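Local coordinates for basic helix-loop-helix, putative, expressed (Oryza sativa subsp. japonica, PDB 5LW0), which binds ADP-ribose through its macrodomain and is probably connected with ADP-ribosylation in the repair of DNA interstrand crosslinks, at residues Phe48-Leu52 with Asp53-Asp57; Lys83-Ile86 with Leu87-Lys91; Ser212-Leu215 with His216-Tyr219. All blocks are in the same frame, centred on the assembly; numbering follows the deposited sequence. Where two conformers were deposited one is given.

Contact 1 lies between the other two, its centre about 11 Å from each of theirs; the centres of contacts 2 and 3 are about 19 Å apart, and their nearest atoms about 7 Å, without touching. Toward contact 2, Leu52 CD1 packs on Arg85 CG at 3.5 Å, and Asp53 OD1 forms a long, weak ion pair with Arg85 NH2. Toward contact 3, Arg54 NH1 is probably hydrogen-bonded to Ser212 OG at 2.9 Å, and Phe50 CE1 rests 3.7 Å from Leu215 CD2. Phe48 of contact 1 binds ADP-ribose directly. The side chain of Ile86 in contact 2 is about 4 Å from the bound ADP-ribose. The side chain of Leu215 in contact 3 is about 7 Å from it.

Contact 1: Phe48-Leu52 with Asp53-Asp57; sequences FQFDL and DRASD. With AR6 ([(2R,3S,4R,5R)-5-(6-aminopurin-9-yl)-3,4-dihydroxy-oxolan-2-yl]methyl [hydroxy-[[(2R,3S,4R,5S)-3,4,5-trihydroxyoxolan-2-yl]methoxy]phosphoryl] hydrogen phosphate), chain C.
Asp51 closes the start of helix 52-69 as its N-cap. Its OD1 accepts the amide hydrogen of Arg54 through the anti lone pair, the one turned away from OD2; Asp51 OD1 and Arg54 N are 2.8 Å apart and the bond is nearly straight (169° at the hydrogen). With CG anti to the backbone N (chi1 -174°), the carboxylate lies beside its own carbonyl carbon and faces the amides of the first turn. Regular helical bonds follow, Ala55 N to Asp51 O and Ser56 N to Leu52 O, both 2.9 Å.

The tight side is built on Phe50. Its CD1 meets Ala55 CB at 3.9 Å, and the ring edge points at Ala55 N. Arg54 meets the ring through CG, 3.7 Å from Phe50 CE1; bends at chi2 and chi3 then carry NH1 on to Ser212 OG. Tyr208 adds an edge-to-face contact to Phe50. Farther up the loop, Phe48 N donates to O1B of ADP-ribose at 3.0 Å, while C5D of the ligand sits 3.8 Å above the Phe48 ring, over its centre.

The solvent side is formed by Asp51, Asp53 and the outer part of Arg54. Asp51 OD1 and Asp53 OD2, 4.1 Å apart, should repel mildly, but the helix-start amides, and for Asp53 the weak ion pair with Arg85, would be expected to stabilise their charge.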
loop_
_atom_site.group_PDB
_atom_site.type_symbol
_atom_site.label_atom_id
_atom_site.label_comp_id
_atom_site.label_asym_id
_atom_site.label_seq_id
_atom_site.Cartn_x
_atom_site.Cartn_y
_atom_site.Cartn_z
ATOM N N PHE A 48 -3.551 -8.372 10.241
ATOM C CA PHE A 48 -4.917 -7.960 10.550
ATOM C C PHE A 48 -6.019 -9.008 10.120
ATOM O O PHE A 48 -7.218 -8.785 10.324
ATOM C CB PHE A 48 -5.248 -6.573 9.935
ATOM C CG PHE A 48 -4.743 -5.349 10.752
ATOM C CD1 PHE A 48 -4.092 -5.493 11.974
ATOM C CD2 PHE A 48 -4.957 -4.070 10.286
ATOM C CE1 PHE A 48 -3.608 -4.375 12.679
ATOM C CE2 PHE A 48 -4.536 -2.956 11.027
ATOM C CZ PHE A 48 -3.829 -3.125 12.201
ATOM N N GLN A 49 -5.578 -10.100 9.501
ATOM C CA GLN A 49 -6.405 -11.302 9.268
ATOM C C GLN A 49 -7.697 -11.051 8.513
ATOM O O GLN A 49 -8.678 -11.827 8.611
ATOM C CB GLN A 49 -6.711 -11.988 10.613
ATOM C CG GLN A 49 -5.444 -12.456 11.254
ATOM C CD GLN A 49 -5.665 -13.196 12.577
ATOM O OE1 GLN A 49 -6.730 -13.142 13.185
ATOM N NE2 GLN A 49 -4.596 -13.788 13.063
ATOM N N PHE A 50 -7.667 -10.081 7.599
ATOM C CA PHE A 50 -8.802 -9.874 6.748
ATOM C C PHE A 50 -8.917 -10.942 5.697
ATOM O O PHE A 50 -7.963 -11.269 5.032
ATOM C CB PHE A 50 -8.711 -8.485 6.133
ATOM C CG PHE A 50 -9.990 -7.962 5.561
ATOM C CD1 PHE A 50 -10.454 -8.354 4.344
ATOM C CD2 PHE A 50 -10.706 -6.962 6.234
ATOM C CE1 PHE A 50 -11.613 -7.786 3.799
ATOM C CE2 PHE A 50 -11.850 -6.423 5.715
ATOM C CZ PHE A 50 -12.315 -6.820 4.473
ATOM N N ASP A 51 -10.134 -11.461 5.512
ATOM C CA ASP A 51 -10.405 -12.507 4.500
ATOM C C ASP A 51 -9.862 -12.189 3.098
ATOM O O ASP A 51 -10.154 -11.125 2.530
ATOM C CB ASP A 51 -11.894 -12.673 4.370
ATOM C CG ASP A 51 -12.263 -13.788 3.476
ATOM O OD1 ASP A 51 -12.556 -13.525 2.296
ATOM O OD2 ASP A 51 -12.435 -14.938 3.990
ATOM N N LEU A 52 -9.109 -13.131 2.523
ATOM C CA LEU A 52 -8.433 -12.844 1.207
ATOM C C LEU A 52 -9.368 -12.746 0.065
ATOM O O LEU A 52 -9.148 -11.978 -0.885
ATOM C CB LEU A 52 -7.385 -13.934 0.897
ATOM C CG LEU A 52 -6.312 -14.237 1.889
ATOM C CD1 LEU A 52 -5.259 -15.124 1.235
ATOM C CD2 LEU A 52 -5.688 -12.985 2.386
ATOM N N ASP A 53 -10.407 -13.581 0.044
ATOM C CA ASP A 53 -11.364 -13.499 -1.027
ATOM C C ASP A 53 -12.041 -12.143 -1.056
ATOM O O ASP A 53 -12.207 -11.532 -2.117
ATOM C CB ASP A 53 -12.385 -14.627 -0.938
ATOM C CG ASP A 53 -11.745 -15.983 -1.123
ATOM O OD1 ASP A 53 -11.470 -16.335 -2.288
ATOM O OD2 ASP A 53 -11.512 -16.693 -0.107
ATOM N N ARG A 54 -12.530 -11.699 0.108
ATOM C CA ARG A 54 -13.170 -10.394 0.175
ATOM C C ARG A 54 -12.167 -9.249 -0.162
ATOM O O ARG A 54 -12.512 -8.339 -0.899
ATOM C CB ARG A 54 -13.778 -10.196 1.540
ATOM C CG ARG A 54 -14.479 -8.862 1.756
ATOM C CD ARG A 54 -15.600 -8.565 0.814
ATOM N NE ARG A 54 -16.607 -9.546 0.806
ATOM C CZ ARG A 54 -17.699 -9.527 1.605
ATOM N NH1 ARG A 54 -17.882 -8.547 2.503
ATOM N NH2 ARG A 54 -18.620 -10.505 1.511
ATOM N N ALA A 55 -10.978 -9.341 0.397
ATOM C CA ALA A 55 -9.927 -8.307 0.131
ATOM C C ALA A 55 -9.639 -8.199 -1.365
ATOM O O ALA A 55 -9.507 -7.078 -1.899
ATOM C CB ALA A 55 -8.704 -8.577 0.910
ATOM N N SER A 56 -9.502 -9.348 -2.036
ATOM C CA SER A 56 -9.140 -9.296 -3.436
ATOM C C SER A 56 -10.264 -8.627 -4.282
ATOM O O SER A 56 -9.977 -7.917 -5.234
ATOM C CB SER A 56 -8.739 -10.705 -3.946
ATOM O OG SER A 56 -9.821 -11.634 -3.813
ATOM N N ASP A 57 -11.545 -8.851 -3.934
ATOM C CA ASP A 57 -12.617 -8.192 -4.591
ATOM C C ASP A 57 -12.491 -6.679 -4.388
ATOM O O ASP A 57 -12.761 -5.869 -5.312
ATOM C CB ASP A 57 -13.994 -8.579 -3.957
ATOM C CG ASP A 57 -14.451 -10.010 -4.269
ATOM O OD1 ASP A 57 -13.983 -10.627 -5.210
ATOM O OD2 ASP A 57 -15.420 -10.454 -3.574
HETATM N N1 AR6 C . 7.275 -6.550 0.695
HETATM C C2 AR6 C . 6.068 -6.768 0.133
HETATM N N3 AR6 C . 5.030 -7.268 0.775
HETATM C C4 AR6 C . 5.132 -7.605 2.099
HETATM C C5 AR6 C . 6.356 -7.385 2.805
HETATM C C6 AR6 C . 7.473 -6.816 2.031
HETATM N N6 AR6 C . 8.640 -6.557 2.567
HETATM N N7 AR6 C . 6.149 -7.814 4.138
HETATM C C8 AR6 C . 4.857 -8.204 4.215
HETATM N N9 AR6 C . 4.228 -8.074 2.991
HETATM P PA AR6 C . 0.950 -6.822 7.063
HETATM P PB AR6 C . -1.735 -5.808 7.863
HETATM C "C1'" AR6 C . 2.834 -8.277 2.658
HETATM O O1A AR6 C . 0.788 -7.913 8.142
HETATM O O1B AR6 C . -2.384 -7.167 7.763
HETATM C C1D AR6 C . 2.072 -4.311 10.856
HETATM O O1D AR6 C . 3.263 -4.785 11.448
HETATM C "C2'" AR6 C . 2.097 -9.424 3.339
HETATM O "O2'" AR6 C . 2.448 -10.731 2.790
HETATM O O2A AR6 C . 2.221 -6.068 6.965
HETATM O O2B AR6 C . -2.455 -4.596 7.352
HETATM C C2D AR6 C . 1.638 -2.994 11.565
HETATM O O2D AR6 C . 2.484 -2.717 12.754
HETATM C "C3'" AR6 C . 0.664 -8.994 3.147
HETATM O "O3'" AR6 C . 0.141 -9.407 1.855
HETATM O O3A AR6 C . -0.268 -5.747 7.179
HETATM C C3D AR6 C . 0.194 -3.201 11.929
HETATM O O3D AR6 C . 0.172 -3.396 13.373
HETATM C "C4'" AR6 C . 0.734 -7.456 3.211
HETATM O "O4'" AR6 C . 2.097 -7.109 3.123
HETATM C C4D AR6 C . -0.235 -4.488 11.186
HETATM O O4D AR6 C . 0.955 -5.262 10.904
HETATM C "C5'" AR6 C . 0.161 -6.871 4.477
HETATM O "O5'" AR6 C . 0.619 -7.579 5.645
HETATM C C5D AR6 C . -0.902 -4.263 9.833
HETATM O O5D AR6 C . -1.399 -5.557 9.423
#

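Contact 2: Lys83-Ile86 with Leu87-Lys91; sequences KSRI and LSLVK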
loop_
_atom_site.group_PDB
_atom_site.type_symbol
_atom_site.label_atom_id
_atom_site.label_comp_id
_atom_site.label_asym_id
_atom_site.label_seq_id
_atom_site.Cartn_x
_atom_site.Cartn_y
_atom_site.Cartn_z
ATOM N N LYS A 83 4.055 -17.604 -4.430
ATOM C CA LYS A 83 2.907 -18.417 -4.052
ATOM C C LYS A 83 1.812 -17.635 -3.387
ATOM O O LYS A 83 0.753 -18.205 -3.032
ATOM C CB LYS A 83 3.332 -19.527 -3.106
ATOM C CG LYS A 83 4.498 -20.353 -3.642
ATOM C CD LYS A 83 5.192 -21.117 -2.525
ATOM C CE LYS A 83 4.397 -22.329 -2.126
ATOM N NZ LYS A 83 4.415 -23.362 -3.199
ATOM N N SER A 84 2.004 -16.320 -3.259
ATOM C CA SER A 84 0.978 -15.436 -2.657
ATOM C C SER A 84 -0.423 -15.711 -3.146
ATOM O O SER A 84 -0.743 -15.560 -4.317
ATOM C CB SER A 84 1.285 -13.987 -2.972
ATOM O OG SER A 84 0.244 -13.208 -2.513
ATOM N N ARG A 85 -1.305 -16.031 -2.202
ATOM C CA ARG A 85 -2.650 -16.238 -2.499
ATOM C C ARG A 85 -3.365 -14.950 -2.891
ATOM O O ARG A 85 -4.195 -14.936 -3.798
ATOM C CB ARG A 85 -3.355 -16.903 -1.301
ATOM C CG ARG A 85 -4.789 -17.201 -1.603
ATOM C CD ARG A 85 -5.313 -18.485 -0.947
ATOM N NE ARG A 85 -6.651 -18.769 -1.483
ATOM C CZ ARG A 85 -7.797 -18.373 -0.915
ATOM N NH1 ARG A 85 -7.797 -17.735 0.258
ATOM N NH2 ARG A 85 -8.955 -18.644 -1.513
ATOM N N ILE A 86 -3.030 -13.844 -2.233
ATOM C CA ILE A 86 -3.685 -12.592 -2.591
ATOM C C ILE A 86 -3.280 -12.152 -4.013
ATOM O O ILE A 86 -4.133 -11.714 -4.796
ATOM C CB ILE A 86 -3.428 -11.456 -1.538
ATOM C CG1 ILE A 86 -4.348 -10.291 -1.793
ATOM C CG2 ILE A 86 -1.959 -11.000 -1.540
ATOM C CD1 ILE A 86 -5.802 -10.571 -1.527
ATOM N N LEU A 87 -2.039 -12.368 -4.411
ATOM C CA LEU A 87 -1.682 -12.025 -5.805
ATOM C C LEU A 87 -2.440 -12.896 -6.818
ATOM O O LEU A 87 -2.936 -12.410 -7.832
ATOM C CB LEU A 87 -0.168 -12.091 -6.059
ATOM C CG LEU A 87 0.722 -11.165 -5.269
ATOM C CD1 LEU A 87 2.152 -11.251 -5.786
ATOM C CD2 LEU A 87 0.224 -9.739 -5.311
ATOM N N SER A 88 -2.584 -14.175 -6.517
ATOM C CA SER A 88 -3.273 -15.101 -7.417
ATOM C C SER A 88 -4.769 -14.740 -7.597
ATOM O O SER A 88 -5.283 -14.692 -8.722
ATOM C CB SER A 88 -3.148 -16.550 -6.886
ATOM O OG SER A 88 -3.763 -17.453 -7.779
ATOM N N LEU A 89 -5.427 -14.370 -6.474
ATOM C CA LEU A 89 -6.796 -13.952 -6.504
ATOM C C LEU A 89 -6.976 -12.675 -7.229
ATOM O O LEU A 89 -7.901 -12.500 -8.028
ATOM C CB LEU A 89 -7.352 -13.826 -5.088
ATOM C CG LEU A 89 -7.564 -15.152 -4.295
ATOM C CD1 LEU A 89 -7.743 -14.910 -2.828
ATOM C CD2 LEU A 89 -8.728 -15.897 -4.856
ATOM N N VAL A 90 -6.103 -11.703 -6.951
ATOM C CA VAL A 90 -6.234 -10.436 -7.618
ATOM C C VAL A 90 -6.012 -10.571 -9.102
ATOM O O VAL A 90 -6.741 -9.963 -9.904
ATOM C CB VAL A 90 -5.328 -9.389 -6.967
ATOM C CG1 VAL A 90 -5.185 -8.168 -7.825
ATOM C CG2 VAL A 90 -5.873 -9.017 -5.599
ATOM N N LYS A 91 -5.032 -11.359 -9.503
ATOM C CA LYS A 91 -4.799 -11.576 -10.981
ATOM C C LYS A 91 -6.078 -12.106 -11.656
ATOM O O LYS A 91 -6.446 -11.651 -12.716
ATOM C CB LYS A 91 -3.640 -12.551 -11.205
ATOM C CG LYS A 91 -2.316 -11.925 -11.001
ATOM C CD LYS A 91 -1.235 -12.808 -11.610
ATOM C CE LYS A 91 -0.377 -13.373 -10.596
ATOM N NZ LYS A 91 0.639 -14.303 -11.213
#
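Ser84 O receives Ser88 N at 3.2 Å, and two further i to i+4 bonds, Leu89 N to Arg85 O and Val90 N to Ile86 O, carry the backbone into helix 85-96, the crossover helix of the beta-alpha-beta unit made with strands 74-79 and 104-108. Ser84 is the N-cap. Holding OG anti to its backbone N (chi1 174°), it turns the hydroxyl oxygen to Leu87 N; Ser84 OG accepts that amide at 3.1 Å, close to straight at 169°. The same OG is hydrogen-bonded to Asp79 OD2, and Asp79 OD1 in turn binds ADP-ribose, which makes Ser84 a second-shell residue of the pocket.

On the buried side, Leu87 CG packs against Ser84 OG at 3.5 Å and the leucine goes on to strands 74-79 and 104-108. Ile86 CG1 approaches Val90 CG2 more loosely, at 4.3 Å; both side chains also touch Ser56 of helix 52-69. The outer face is marked by Arg85, which is nearly extended apart from a mild bend at chi2 (146°) and reaches outward from the first turn. Leu89 CD1 lies over one face of the Arg85 guanidinium, 4.0 Å above the plane and over its centre.

Contact 3: Ser212-Leu215 with His216-Tyr219; sequences SKIL and HEAY. With PO4 (phosphate ion), chain E.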
loop_
_atom_site.group_PDB
_atom_site.type_symbol
_atom_site.label_atom_id
_atom_site.label_comp_id
_atom_site.label_asym_id
_atom_site.label_seq_id
_atom_site.Cartn_x
_atom_site.Cartn_y
_atom_site.Cartn_z
ATOM N N SER A 212 -15.462 -4.276 5.279
ATOM C CA SER A 212 -15.367 -4.059 3.839
ATOM C C SER A 212 -15.435 -2.606 3.490
ATOM O O SER A 212 -14.648 -2.131 2.653
ATOM C CB SER A 212 -16.478 -4.796 3.093
ATOM O OG SER A 212 -16.345 -6.181 3.292
ATOM N N LYS A 213 -16.345 -1.853 4.151
ATOM C CA LYS A 213 -16.398 -0.392 3.948
ATOM C C LYS A 213 -15.059 0.244 4.309
ATOM O O LYS A 213 -14.547 1.084 3.549
ATOM C CB LYS A 213 -17.545 0.202 4.782
ATOM C CG LYS A 213 -17.663 1.724 4.741
ATOM C CD LYS A 213 -18.800 2.141 5.705
ATOM C CE LYS A 213 -18.718 3.568 6.115
ATOM N NZ LYS A 213 -19.321 4.427 5.096
ATOM N N ILE A 214 -14.492 -0.131 5.443
ATOM C CA ILE A 214 -13.261 0.512 5.912
ATOM C C ILE A 214 -12.081 0.143 4.990
ATOM O O ILE A 214 -11.221 0.970 4.715
ATOM C CB ILE A 214 -12.978 0.148 7.363
ATOM C CG1 ILE A 214 -14.075 0.750 8.271
ATOM C CG2 ILE A 214 -11.631 0.649 7.807
ATOM C CD1 ILE A 214 -13.908 0.400 9.710
ATOM N N LEU A 215 -12.034 -1.098 4.499
ATOM C CA LEU A 215 -10.921 -1.457 3.584
ATOM C C LEU A 215 -11.078 -0.710 2.256
ATOM O O LEU A 215 -10.081 -0.215 1.712
ATOM C CB LEU A 215 -10.860 -2.958 3.374
ATOM C CG LEU A 215 -9.648 -3.451 2.550
ATOM C CD1 LEU A 215 -8.386 -3.172 3.245
ATOM C CD2 LEU A 215 -9.782 -4.913 2.247
ATOM N N HIS A 216 -12.313 -0.599 1.728
ATOM C CA HIS A 216 -12.596 0.250 0.536
ATOM C C HIS A 216 -12.063 1.647 0.788
ATOM O O HIS A 216 -11.376 2.230 -0.054
ATOM C CB HIS A 216 -14.109 0.346 0.253
ATOM C CG HIS A 216 -14.627 -0.663 -0.717
ATOM N ND1 HIS A 216 -14.387 -0.570 -2.065
ATOM C CD2 HIS A 216 -15.479 -1.733 -0.550
ATOM C CE1 HIS A 216 -14.984 -1.589 -2.686
ATOM N NE2 HIS A 216 -15.644 -2.310 -1.787
ATOM N N GLU A 217 -12.444 2.225 1.933
ATOM C CA GLU A 217 -11.999 3.588 2.296
ATOM C C GLU A 217 -10.469 3.712 2.381
ATOM O O GLU A 217 -9.934 4.721 1.955
ATOM C CB GLU A 217 -12.644 4.037 3.643
ATOM C CG GLU A 217 -14.116 4.326 3.538
ATOM C CD GLU A 217 -14.772 4.605 4.914
ATOM O OE1 GLU A 217 -14.335 4.028 5.927
ATOM O OE2 GLU A 217 -15.780 5.332 4.954
ATOM N N ALA A 218 -9.805 2.712 2.943
ATOM C CA ALA A 218 -8.331 2.707 3.052
ATOM C C ALA A 218 -7.712 2.761 1.677
ATOM O O ALA A 218 -6.818 3.581 1.406
ATOM C CB ALA A 218 -7.829 1.468 3.794
ATOM N N TYR A 219 -8.199 1.935 0.766
ATOM C CA TYR A 219 -7.609 1.942 -0.600
ATOM C C TYR A 219 -7.907 3.242 -1.334
ATOM O O TYR A 219 -6.982 3.847 -1.964
ATOM C CB TYR A 219 -8.083 0.776 -1.435
ATOM C CG TYR A 219 -7.326 -0.484 -1.163
ATOM C CD1 TYR A 219 -5.964 -0.580 -1.456
ATOM C CD2 TYR A 219 -7.914 -1.561 -0.540
ATOM C CE1 TYR A 219 -5.253 -1.730 -1.201
ATOM C CE2 TYR A 219 -7.197 -2.715 -0.241
ATOM C CZ TYR A 219 -5.857 -2.824 -0.588
ATOM O OH TYR A 219 -5.083 -3.892 -0.260
HETATM P P PO4 E . -17.248 -4.758 -3.467
HETATM O O1 PO4 E . -17.443 -6.257 -3.708
HETATM O O2 PO4 E . -18.370 -3.947 -4.114
HETATM O O3 PO4 E . -17.280 -4.466 -1.958
HETATM O O4 PO4 E . -15.902 -4.327 -4.111
#
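Ser212-Leu215 and His216-Tyr219 are successive turns of helix 208-230, joined by four i to i+4 bonds; they run from His216 N to Ser212 O, the straightest at 170°, through to Tyr219 N to Leu215 O at 3.0 Å.

On the buried side, Leu215 and Tyr219 lie side by side and point the same way. The methyl Leu215 CD1 meets Tyr219 CE2 at 3.7 Å, and Tyr219 CD2 is 3.4 Å from Leu215 O. Tyr219 OH is hydrogen-bonded to Ile43 N, which fixes the far end of the ring, while helix 52-69 supplies Ile59 and Ala62 as its neighbours.

The outer side is polar. Glu217 passes over the preceding turn, its CG 3.3 Å from Lys213 O, and its OE2 is less closely held, in a long salt bridge of 3.7 Å with Lys213 NZ; the bend at the end of the lysine (chi4 83°) brings NZ round. His216 stands at the border with helix 52-69, where it touches Ile58. It sets its ring edge toward Ser212 O, CD2 to O 3.3 Å, and NE2 donates to O3 of a phosphate ion at 2.7 Å and 166°, with the phosphorus in the ring plane. That ion probably comes from the crystallisation liquor.

Such a two-faced helix, apolar toward the fold and charged outside, is characteristic of the helices flanking the central sheet in the three-layer alpha/beta/alpha macrodomain.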